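Local coordinates for Alr1585 protein (PDB 5C2I), which is a haem-containing dye-decolorizing (DyP-type) peroxidase that probably uses hydrogen peroxide to oxidise dyes and related substrates, and assembles as a tetramer of two asymmetric dimers, at residues A[24-29]-A[248-253]; A[225-230]-A[313-318]; A[46-51]-A[171-176]. The protein carries 1 engineered substitution. All blocks are in the same frame, centred on the assembly; numbering follows the deposited sequence.

Contact 1. Residues A[24-29]-A[248-253]; sequences RNLLND and DSYGSY
Leu-26 brings its CD1 methyl obliquely up to the Tyr-250 ring, 3.6 Å from CD1 of the tyrosine and only slightly farther from CE1. The two side chains cross at about a right angle. The methyl gets there because CG of the leucine lies anti to its backbone N (chi1 178°), which sends the branch off the helix toward the start of strand 250-261. Beside this apolar patch the backbones come close enough for a CA-H...O contact, Leu-26 CA lying 3.5 Å from Asp-248 O.

At the last turn of the helix the contact becomes polar. Ser-249 OG donates to Asp-29 OD2 over a short 2.5 Å, meeting the oxygen nearly head-on. The same OD2 also bonds Ser-462 OG, and Thr-246 OG1 bonds Ser-249 OG, so this buried carboxylate oxygen and hydroxyl sit in a small network joining helix 24-29 to two other parts of the chain.

Two waters complete the seam. One donates to both Leu-26 O and Asp-248 O and accepts from Tyr-250 N at 3.0 Å; it lies in the plane of the tyrosine ring, at its edge. The other accepts from Leu-26 N and donates to Asp-248 OD2 at 2.6 Å, linking an amide in the first turn of the helix to the carboxylate. That carboxylate also has weak bonds to the backbone N atoms of Ala-1 and Leu-2, which brings the chain's beginning to the same place.

The arrangement is a short N-terminal helix seated, partly through water, on the loop that leads into strand 250-261, a central strand of the C-terminal antiparallel sheet in this two-part, ferredoxin-like DyP peroxidase fold.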
loop_
_atom_site.group_PDB
_atom_site.type_symbol
_atom_site.label_atom_id
_atom_site.label_comp_id
_atom_site.label_asym_id
_atom_site.label_seq_id
_atom_site.Cartn_x
_atom_site.Cartn_y
_atom_site.Cartn_z
ATOM N N ARG A 24 40.367 -2.940 14.181
ATOM C CA ARG A 24 39.439 -3.670 15.025
ATOM C C ARG A 24 39.116 -2.927 16.323
ATOM O O ARG A 24 37.950 -2.778 16.702
ATOM C CB ARG A 24 39.974 -5.072 15.347
ATOM C CG ARG A 24 39.014 -5.943 16.132
ATOM C CD ARG A 24 39.646 -7.317 16.402
ATOM N NE ARG A 24 39.658 -8.100 15.177
ATOM C CZ ARG A 24 38.603 -8.682 14.596
ATOM N NH1 ARG A 24 37.387 -8.626 15.128
ATOM N NH2 ARG A 24 38.778 -9.340 13.456
ATOM N N ASN A 25 40.136 -2.488 17.051
ATOM C CA ASN A 25 39.904 -1.891 18.382
ATOM C C ASN A 25 39.222 -0.533 18.235
ATOM O O ASN A 25 38.361 -0.136 19.038
ATOM C CB ASN A 25 41.217 -1.761 19.174
ATOM C CG ASN A 25 41.739 -3.116 19.629
ATOM O OD1 ASN A 25 40.983 -4.077 19.703
ATOM N ND2 ASN A 25 43.017 -3.203 19.899
ATOM N N LEU A 26 39.585 0.161 17.181
ATOM C CA LEU A 26 38.963 1.435 16.911
ATOM C C LEU A 26 37.470 1.277 16.759
ATOM O O LEU A 26 36.697 2.011 17.384
ATOM C CB LEU A 26 39.565 2.038 15.662
ATOM C CG LEU A 26 38.913 3.414 15.273
ATOM C CD1 LEU A 26 39.993 4.325 14.731
ATOM C CD2 LEU A 26 37.903 3.177 14.219
ATOM N N LEU A 27 37.054 0.302 15.940
ATOM C CA LEU A 27 35.631 0.122 15.672
ATOM C C LEU A 27 34.845 -0.307 16.935
ATOM O O LEU A 27 33.656 -0.060 17.048
ATOM C CB LEU A 27 35.411 -0.910 14.557
ATOM C CG LEU A 27 35.896 -0.516 13.159
ATOM C CD1 LEU A 27 35.662 -1.646 12.157
ATOM C CD2 LEU A 27 35.226 0.765 12.676
ATOM N N ASN A 28 35.509 -0.998 17.856
ATOM C CA ASN A 28 34.882 -1.440 19.079
ATOM C C ASN A 28 34.590 -0.314 20.047
ATOM O O ASN A 28 33.625 -0.378 20.771
ATOM C CB ASN A 28 35.791 -2.455 19.803
ATOM C CG ASN A 28 35.031 -3.229 20.865
ATOM O OD1 ASN A 28 33.955 -3.780 20.611
ATOM N ND2 ASN A 28 35.542 -3.197 22.103
ATOM N N ASP A 29 35.420 0.719 20.057
ATOM C CA ASP A 29 35.294 1.832 21.028
ATOM C C ASP A 29 34.735 3.106 20.452
ATOM O O ASP A 29 34.484 4.095 21.205
ATOM C CB ASP A 29 36.653 2.126 21.710
ATOM C CG ASP A 29 36.491 2.760 23.109
ATOM O OD1 ASP A 29 35.478 2.447 23.768
ATOM O OD2 ASP A 29 37.423 3.489 23.569
ATOM N N ASP A 248 43.098 2.878 21.098
ATOM C CA ASP A 248 42.460 3.327 19.898
ATOM C C ASP A 248 41.068 3.870 20.189
ATOM O O ASP A 248 40.112 3.457 19.575
ATOM C CB ASP A 248 42.421 2.118 18.929
ATOM C CG ASP A 248 43.726 1.912 18.202
ATOM O OD1 ASP A 248 44.455 2.907 17.972
ATOM O OD2 ASP A 248 43.998 0.780 17.803
ATOM N N SER A 249 40.976 4.814 21.114
ATOM C CA SER A 249 39.695 5.440 21.507
ATOM C C SER A 249 39.456 6.748 20.782
ATOM O O SER A 249 40.188 7.739 21.003
ATOM C CB SER A 249 39.714 5.737 23.007
ATOM O OG SER A 249 39.735 4.529 23.753
ATOM N N TYR A 250 38.436 6.763 19.918
ATOM C CA TYR A 250 38.176 7.911 19.059
ATOM C C TYR A 250 36.762 8.393 19.192
ATOM O O TYR A 250 35.862 7.628 19.616
ATOM C CB TYR A 250 38.449 7.558 17.582
ATOM C CG TYR A 250 39.910 7.457 17.285
ATOM C CD1 TYR A 250 40.632 6.321 17.612
ATOM C CD2 TYR A 250 40.597 8.538 16.723
ATOM C CE1 TYR A 250 42.001 6.241 17.388
ATOM C CE2 TYR A 250 41.966 8.457 16.512
ATOM C CZ TYR A 250 42.658 7.320 16.839
ATOM O OH TYR A 250 44.022 7.255 16.625
ATOM N N GLY A 251 36.586 9.657 18.802
ATOM C CA GLY A 251 35.298 10.306 18.744
ATOM C C GLY A 251 35.239 11.227 17.519
ATOM O O GLY A 251 36.122 11.176 16.638
ATOM N N SER A 252 34.184 12.032 17.456
ATOM C CA SER A 252 33.967 12.968 16.366
ATOM C C SER A 252 33.146 14.121 16.862
ATOM O O SER A 252 32.426 14.007 17.852
ATOM C CB SER A 252 33.270 12.272 15.176
ATOM O OG SER A 252 33.178 13.162 14.049
ATOM N N TYR A 253 33.274 15.267 16.187
ATOM C CA TYR A 253 32.516 16.455 16.531
ATOM C C TYR A 253 31.231 16.544 15.720
ATOM O O TYR A 253 31.244 16.387 14.506
ATOM C CB TYR A 253 33.349 17.717 16.294
ATOM C CG TYR A 253 34.505 17.864 17.241
ATOM C CD1 TYR A 253 34.287 18.316 18.558
ATOM C CD2 TYR A 253 35.800 17.540 16.866
ATOM C CE1 TYR A 253 35.337 18.413 19.451
ATOM C CE2 TYR A 253 36.877 17.708 17.730
ATOM C CZ TYR A 253 36.634 18.154 19.030
ATOM O OH TYR A 253 37.696 18.289 19.901
HETATM O O HOH W 1 37.580 4.114 18.922
HETATM O O HOH W 2 42.219 0.011 16.103
#

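Contact 2. Residues A[225-230]-A[313-318]; sequences FDKWDP and NFNYDG
Asn-313 turns the two ends of its amide to neighbouring groups of the 225-230 loop. Its ND2 donates to Asp-226 OD1 at 2.8 Å in a nearly straight bond (176°). The aspartate oxygen lies almost in the amide plane and is approached on its syn side, from somewhat out of the carboxylate plane, while the carboxylate and amide planes stand 35° apart. Asn-313 OD1 accepts from Lys-227 N at 2.9 Å, with the donor tilted out of the carbonyl plane, and also takes a bond from a water that donates to Trp-228 O at 2.6 Å. An alanine here would remove both ends of this clamp and is likely to leave the Asp-226 carboxylate and the Lys-227 amide without these mates, freeing the loop to shift.

A second asparagine takes the carbonyl of the residue whose N-H the first one holds. Asn-315 ND2 donates to Lys-227 O at 2.9 Å, in the carbonyl plane and on a lone pair. Its OD1 accepts from Asp-317 N, making an Asx turn; both bonds limit rotation of the amide.

The remaining contacts are van der Waals. The Lys-227 chain, bent at chi2 (-68°), crosses both asparagines, with its CB 3.7 Å from Phe-314 CA. Trp-228 CB lies 3.5 Å from Phe-314 O, the carbonyl that accepts a hydrogen bond from Arg-337 NH1; the same arginine makes cation-pi contacts with the rings of Phe-314 and Trp-228.

Both segments are irregular. The first follows helix 212-221, against which Phe-225 packs, and leads on to strand 239-240; the second runs between helices 281-289 and 330-334, with the Phe-314 side chain about 5 Å from the bound haem.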
loop_
_atom_site.group_PDB
_atom_site.type_symbol
_atom_site.label_atom_id
_atom_site.label_comp_id
_atom_site.label_asym_id
_atom_site.label_seq_id
_atom_site.Cartn_x
_atom_site.Cartn_y
_atom_site.Cartn_z
ATOM N N PHE A 225 34.614 5.486 -9.837
ATOM C CA PHE A 225 35.032 6.838 -9.304
ATOM C C PHE A 225 35.879 7.602 -10.311
ATOM O O PHE A 225 36.769 8.331 -9.918
ATOM C CB PHE A 225 35.866 6.689 -7.999
ATOM C CG PHE A 225 35.148 6.019 -6.860
ATOM C CD1 PHE A 225 33.777 6.165 -6.651
ATOM C CD2 PHE A 225 35.884 5.274 -5.927
ATOM C CE1 PHE A 225 33.166 5.524 -5.576
ATOM C CE2 PHE A 225 35.269 4.636 -4.861
ATOM C CZ PHE A 225 33.903 4.785 -4.670
ATOM N N ASP A 226 35.661 7.405 -11.604
ATOM C CA ASP A 226 36.573 8.009 -12.585
ATOM C C ASP A 226 36.478 9.541 -12.705
ATOM O O ASP A 226 37.381 10.145 -13.278
ATOM C CB ASP A 226 36.555 7.295 -13.931
ATOM C CG ASP A 226 35.269 7.401 -14.697
ATOM O OD1 ASP A 226 34.401 8.208 -14.425
ATOM O OD2 ASP A 226 35.180 6.612 -15.673
ATOM N N LYS A 227 35.436 10.158 -12.173
ATOM C CA LYS A 227 35.350 11.637 -12.148
ATOM C C LYS A 227 35.471 12.282 -10.760
ATOM O O LYS A 227 35.772 13.479 -10.637
ATOM C CB LYS A 227 34.021 12.086 -12.781
ATOM C CG LYS A 227 33.885 11.691 -14.244
ATOM C CD LYS A 227 34.873 12.470 -15.106
ATOM C CE LYS A 227 34.987 11.837 -16.494
ATOM N NZ LYS A 227 33.754 12.144 -17.240
ATOM N N TRP A 228 35.204 11.525 -9.719
ATOM C CA TRP A 228 35.211 12.029 -8.347
ATOM C C TRP A 228 35.476 10.872 -7.405
ATOM O O TRP A 228 34.808 9.839 -7.504
ATOM C CB TRP A 228 33.859 12.647 -7.961
ATOM C CG TRP A 228 33.700 12.943 -6.516
ATOM C CD1 TRP A 228 32.941 12.234 -5.601
ATOM C CD2 TRP A 228 34.327 14.011 -5.758
ATOM N NE1 TRP A 228 33.013 12.836 -4.373
ATOM C CE2 TRP A 228 33.856 13.915 -4.433
ATOM C CE3 TRP A 228 35.173 15.064 -6.088
ATOM C CZ2 TRP A 228 34.254 14.813 -3.415
ATOM C CZ3 TRP A 228 35.557 15.962 -5.073
ATOM C CH2 TRP A 228 35.121 15.811 -3.777
ATOM N N ASP A 229 36.451 11.048 -6.514
ATOM C CA ASP A 229 36.740 10.076 -5.453
ATOM C C ASP A 229 36.052 10.484 -4.146
ATOM O O ASP A 229 36.489 11.418 -3.488
ATOM C CB ASP A 229 38.258 9.992 -5.258
ATOM C CG ASP A 229 38.675 8.968 -4.209
ATOM O OD1 ASP A 229 37.791 8.308 -3.598
ATOM O OD2 ASP A 229 39.905 8.818 -4.028
ATOM N N PRO A 230 34.983 9.762 -3.723
ATOM C CA PRO A 230 34.283 10.113 -2.503
ATOM C C PRO A 230 34.914 9.605 -1.189
ATOM O O PRO A 230 34.476 9.969 -0.112
ATOM C CB PRO A 230 32.949 9.401 -2.676
ATOM C CG PRO A 230 33.343 8.136 -3.348
ATOM C CD PRO A 230 34.391 8.566 -4.368
ATOM N N ASN A 313 29.018 10.691 -10.020
ATOM C CA ASN A 313 30.261 10.590 -10.700
ATOM C C ASN A 313 30.425 11.776 -11.626
ATOM O O ASN A 313 30.229 11.672 -12.823
ATOM C CB ASN A 313 30.392 9.298 -11.481
ATOM C CG ASN A 313 31.774 9.132 -12.049
ATOM O OD1 ASN A 313 32.775 9.289 -11.320
ATOM N ND2 ASN A 313 31.864 8.761 -13.332
ATOM N N PHE A 314 30.813 12.908 -11.059
ATOM C CA PHE A 314 31.052 14.041 -11.881
ATOM C C PHE A 314 31.948 15.003 -11.180
ATOM O O PHE A 314 32.162 14.926 -9.952
ATOM C CB PHE A 314 29.735 14.738 -12.248
ATOM C CG PHE A 314 28.991 15.326 -11.080
ATOM C CD1 PHE A 314 28.135 14.562 -10.325
ATOM C CD2 PHE A 314 29.188 16.654 -10.716
ATOM C CE1 PHE A 314 27.480 15.099 -9.225
ATOM C CE2 PHE A 314 28.536 17.188 -9.633
ATOM C CZ PHE A 314 27.670 16.409 -8.865
ATOM N N ASN A 315 32.481 15.900 -11.989
ATOM C CA ASN A 315 33.160 17.040 -11.435
ATOM C C ASN A 315 32.713 18.198 -12.331
ATOM O O ASN A 315 31.808 18.044 -13.160
ATOM C CB ASN A 315 34.675 16.800 -11.380
ATOM C CG ASN A 315 35.259 16.438 -12.730
ATOM O OD1 ASN A 315 34.992 17.108 -13.709
ATOM N ND2 ASN A 315 36.001 15.345 -12.807
ATOM N N TYR A 316 33.323 19.351 -12.174
ATOM C CA TYR A 316 32.870 20.472 -12.981
ATOM C C TYR A 316 33.890 20.830 -14.098
ATOM O O TYR A 316 33.832 21.932 -14.687
ATOM C CB TYR A 316 32.632 21.649 -12.060
ATOM C CG TYR A 316 31.552 21.373 -11.022
ATOM C CD1 TYR A 316 30.242 21.156 -11.412
ATOM C CD2 TYR A 316 31.839 21.355 -9.656
ATOM C CE1 TYR A 316 29.248 20.916 -10.472
ATOM C CE2 TYR A 316 30.847 21.095 -8.693
ATOM C CZ TYR A 316 29.567 20.861 -9.102
ATOM O OH TYR A 316 28.583 20.606 -8.155
ATOM N N ASP A 317 34.761 19.878 -14.434
ATOM C CA ASP A 317 35.772 20.050 -15.496
ATOM C C ASP A 317 35.160 20.278 -16.878
ATOM O O ASP A 317 35.795 20.909 -17.709
ATOM C CB ASP A 317 36.762 18.854 -15.568
ATOM C CG ASP A 317 37.684 18.746 -14.335
ATOM O OD1 ASP A 317 37.571 19.527 -13.371
ATOM O OD2 ASP A 317 38.519 17.812 -14.299
ATOM N N GLY A 318 33.958 19.769 -17.148
ATOM C CA GLY A 318 33.228 20.040 -18.377
ATOM C C GLY A 318 32.382 21.303 -18.310
ATOM O O GLY A 318 31.612 21.577 -19.240
HETATM O O HOH W 3 32.528 8.989 -8.501
#

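Contact 3. Residues A[46-51]-A[171-176]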
loop_
_atom_site.group_PDB
_atom_site.type_symbol
_atom_site.label_atom_id
_atom_site.label_comp_id
_atom_site.label_asym_id
_atom_site.label_seq_id
_atom_site.Cartn_x
_atom_site.Cartn_y
_atom_site.Cartn_z
ATOM N N LEU A 46 16.919 13.636 22.377
ATOM C CA LEU A 46 16.636 14.218 23.694
ATOM C C LEU A 46 17.792 15.105 24.113
ATOM O O LEU A 46 18.917 14.633 24.312
ATOM C CB LEU A 46 16.407 13.128 24.718
ATOM C CG LEU A 46 15.386 12.062 24.426
ATOM C CD1 LEU A 46 15.409 10.970 25.498
ATOM C CD2 LEU A 46 13.998 12.683 24.296
ATOM N N PHE A 47 17.514 16.398 24.243
ATOM C CA PHE A 47 18.504 17.360 24.676
ATOM C C PHE A 47 18.389 17.526 26.172
ATOM O O PHE A 47 17.293 17.741 26.698
ATOM C CB PHE A 47 18.303 18.708 23.990
ATOM C CG PHE A 47 18.625 18.675 22.530
ATOM C CD1 PHE A 47 17.669 18.279 21.598
ATOM C CD2 PHE A 47 19.867 18.998 22.096
ATOM C CE1 PHE A 47 17.967 18.232 20.240
ATOM C CE2 PHE A 47 20.201 18.917 20.752
ATOM C CZ PHE A 47 19.250 18.565 19.823
ATOM N N LEU A 48 19.517 17.429 26.857
ATOM C CA LEU A 48 19.560 17.360 28.289
ATOM C C LEU A 48 20.302 18.475 28.933
ATOM O O LEU A 48 21.308 18.924 28.428
ATOM C CB LEU A 48 20.271 16.077 28.724
ATOM C CG LEU A 48 19.800 14.792 28.094
ATOM C CD1 LEU A 48 20.619 13.638 28.695
ATOM C CD2 LEU A 48 18.314 14.558 28.328
ATOM N N GLN A 49 19.783 18.909 30.077
ATOM C CA GLN A 49 20.510 19.715 31.050
ATOM C C GLN A 49 20.496 18.963 32.376
ATOM O O GLN A 49 19.415 18.715 32.975
ATOM C CB GLN A 49 19.856 21.054 31.253
ATOM C CG GLN A 49 20.600 22.006 32.166
ATOM C CD GLN A 49 19.831 23.312 32.302
ATOM O OE1 GLN A 49 19.180 23.543 33.288
ATOM N NE2 GLN A 49 19.885 24.143 31.284
ATOM N N PHE A 50 21.680 18.580 32.827
ATOM C CA PHE A 50 21.790 17.814 34.064
ATOM C C PHE A 50 21.433 18.665 35.273
ATOM O O PHE A 50 21.661 19.879 35.291
ATOM C CB PHE A 50 23.196 17.198 34.179
ATOM C CG PHE A 50 23.508 16.234 33.051
ATOM C CD1 PHE A 50 22.728 15.091 32.855
ATOM C CD2 PHE A 50 24.585 16.437 32.218
ATOM C CE1 PHE A 50 22.997 14.209 31.818
ATOM C CE2 PHE A 50 24.859 15.557 31.190
ATOM C CZ PHE A 50 24.064 14.443 30.986
ATOM N N LYS A 51 20.857 18.033 36.281
ATOM C CA LYS A 51 20.340 18.793 37.426
ATOM C C LYS A 51 21.495 19.198 38.369
ATOM O O LYS A 51 22.440 18.421 38.581
ATOM C CB LYS A 51 19.321 17.975 38.190
ATOM C CG LYS A 51 18.074 17.690 37.390
ATOM C CD LYS A 51 17.088 16.891 38.215
ATOM C CE LYS A 51 15.772 16.711 37.483
ATOM N NZ LYS A 51 14.888 15.823 38.283
ATOM N N GLN A 171 12.698 7.217 32.282
ATOM C CA GLN A 171 12.287 7.165 33.670
ATOM C C GLN A 171 13.431 7.450 34.609
ATOM O O GLN A 171 13.283 8.303 35.486
ATOM C CB GLN A 171 11.649 5.831 34.038
ATOM C CG GLN A 171 10.301 5.656 33.358
ATOM C CD GLN A 171 9.304 4.953 34.232
ATOM O OE1 GLN A 171 9.083 5.349 35.386
ATOM N NE2 GLN A 171 8.659 3.961 33.689
ATOM N N LYS A 172 14.556 6.752 34.433
ATOM C CA LYS A 172 15.697 6.998 35.313
ATOM C C LYS A 172 16.383 8.283 34.905
ATOM O O LYS A 172 16.922 8.988 35.738
ATOM C CB LYS A 172 16.668 5.824 35.309
ATOM C CG LYS A 172 16.142 4.669 36.152
ATOM C CD LYS A 172 17.215 3.668 36.545
ATOM C CE LYS A 172 16.643 2.695 37.563
ATOM N NZ LYS A 172 17.536 1.525 37.820
ATOM N N LEU A 173 16.344 8.590 33.616
ATOM C CA LEU A 173 16.996 9.798 33.133
ATOM C C LEU A 173 16.424 11.063 33.784
ATOM O O LEU A 173 17.162 11.982 34.136
ATOM C CB LEU A 173 16.908 9.879 31.612
ATOM C CG LEU A 173 17.481 11.084 30.883
ATOM C CD1 LEU A 173 18.933 11.335 31.249
ATOM C CD2 LEU A 173 17.382 10.902 29.388
ATOM N N ARG A 174 15.101 11.123 33.903
ATOM C CA ARG A 174 14.437 12.303 34.433
ATOM C C ARG A 174 14.808 12.574 35.872
ATOM O O ARG A 174 14.644 13.700 36.338
ATOM C CB ARG A 174 12.921 12.167 34.357
ATOM C CG ARG A 174 12.354 12.423 32.985
ATOM C CD ARG A 174 10.825 12.286 32.966
ATOM N NE ARG A 174 10.378 12.458 31.587
ATOM C CZ ARG A 174 9.841 11.526 30.808
ATOM N NH1 ARG A 174 9.587 10.264 31.262
ATOM N NH2 ARG A 174 9.546 11.877 29.543
ATOM N N GLN A 175 15.269 11.554 36.589
ATOM C CA GLN A 175 15.680 11.751 37.981
ATOM C C GLN A 175 16.884 12.674 38.064
ATOM O O GLN A 175 17.035 13.414 39.030
ATOM C CB GLN A 175 16.034 10.405 38.631
ATOM C CG GLN A 175 14.864 9.435 38.717
ATOM C CD GLN A 175 13.812 9.901 39.723
ATOM O OE1 GLN A 175 12.682 10.220 39.355
ATOM N NE2 GLN A 175 14.195 9.966 40.988
ATOM N N ILE A 176 17.729 12.621 37.034
ATOM C CA ILE A 176 19.019 13.319 37.068
ATOM C C ILE A 176 19.199 14.421 36.012
ATOM O O ILE A 176 20.232 15.087 35.983
ATOM C CB ILE A 176 20.196 12.297 37.038
ATOM C CG1 ILE A 176 20.132 11.318 35.854
ATOM C CG2 ILE A 176 20.161 11.461 38.306
ATOM C CD1 ILE A 176 20.768 11.849 34.582
#
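Lys-51 and the C-terminal turn of helix 159-176 hold the polar end of this contact. The backbone N of Lys-51 donates to Ile-176 O at 3.0 Å in a fairly straight bond (167°), though it reaches the oxygen from above the carbonyl plane, 39° out of it. The lysine side chain then runs, extended beyond CG, along the backbone of the helix end, and its NZ donates to Arg-174 O at 2.9 Å, in the carbonyl plane. A weak bond to Gln-175 O, 3.3 Å from the same NZ, adds to the grip. Three successive carbonyls at the end of the helix are thus met by one residue, and the positive charge probably suits the negative end of the helix dipole.

The tightly packed side is apolar and buried. Leu-48 and Leu-173 reach for each other tip to tip, their CD1 atoms 3.8 Å apart and their CD2 atoms 3.9 Å apart; the helix leucine manages this with its branch swung away from the backbone N, beside the carbonyl carbon. Phe-50 and Ile-176 instead lie side by side, pointing the same way, with the two CD1 atoms 4.2 Å from each other. Ile-176 O sits near the plane of the phenylalanine ring, at its edge.

Farther back along the strand the fit slackens, Leu-46 CD1 lying 4.4 Å from Leu-173 CD2. The solvent side belongs to exposed Gln-175, whose side chain points away from the strand. Gln-171 bonds Glu-141 and Gly-143 of the second subunit, and Arg-174 packs on Val-180 of that subunit.

The axes of strand 46-50 and helix 171-176 come within 9.0 Å of each other, at 45°. Strand 42-50 lies between strands 150-156 and 177-189 in the antiparallel sheet; helix 55-68 packs alongside, touching Phe-50, Leu-173 and Ile-176.

In the fold
From the N terminus, helix 24-29 comes first, and its partner, 248-253, lies more than 200 residues on, so contact 1 closes a very long loop that ties the beginning of the chain to the C-terminal sheet. Contact 3 opens at strand 42-50 and closes at helix 159-176, wholly within that loop, and stays inside the N-terminal alpha+beta domain. Contact 2 opens at 225-230, before contact 1 has closed, and ends at 313-318 after it, so these two cross; it joins two loops on the haem side. Contacts 2 and 3 follow in series, centres about 47 Å apart, on opposite sides of the chain's centre.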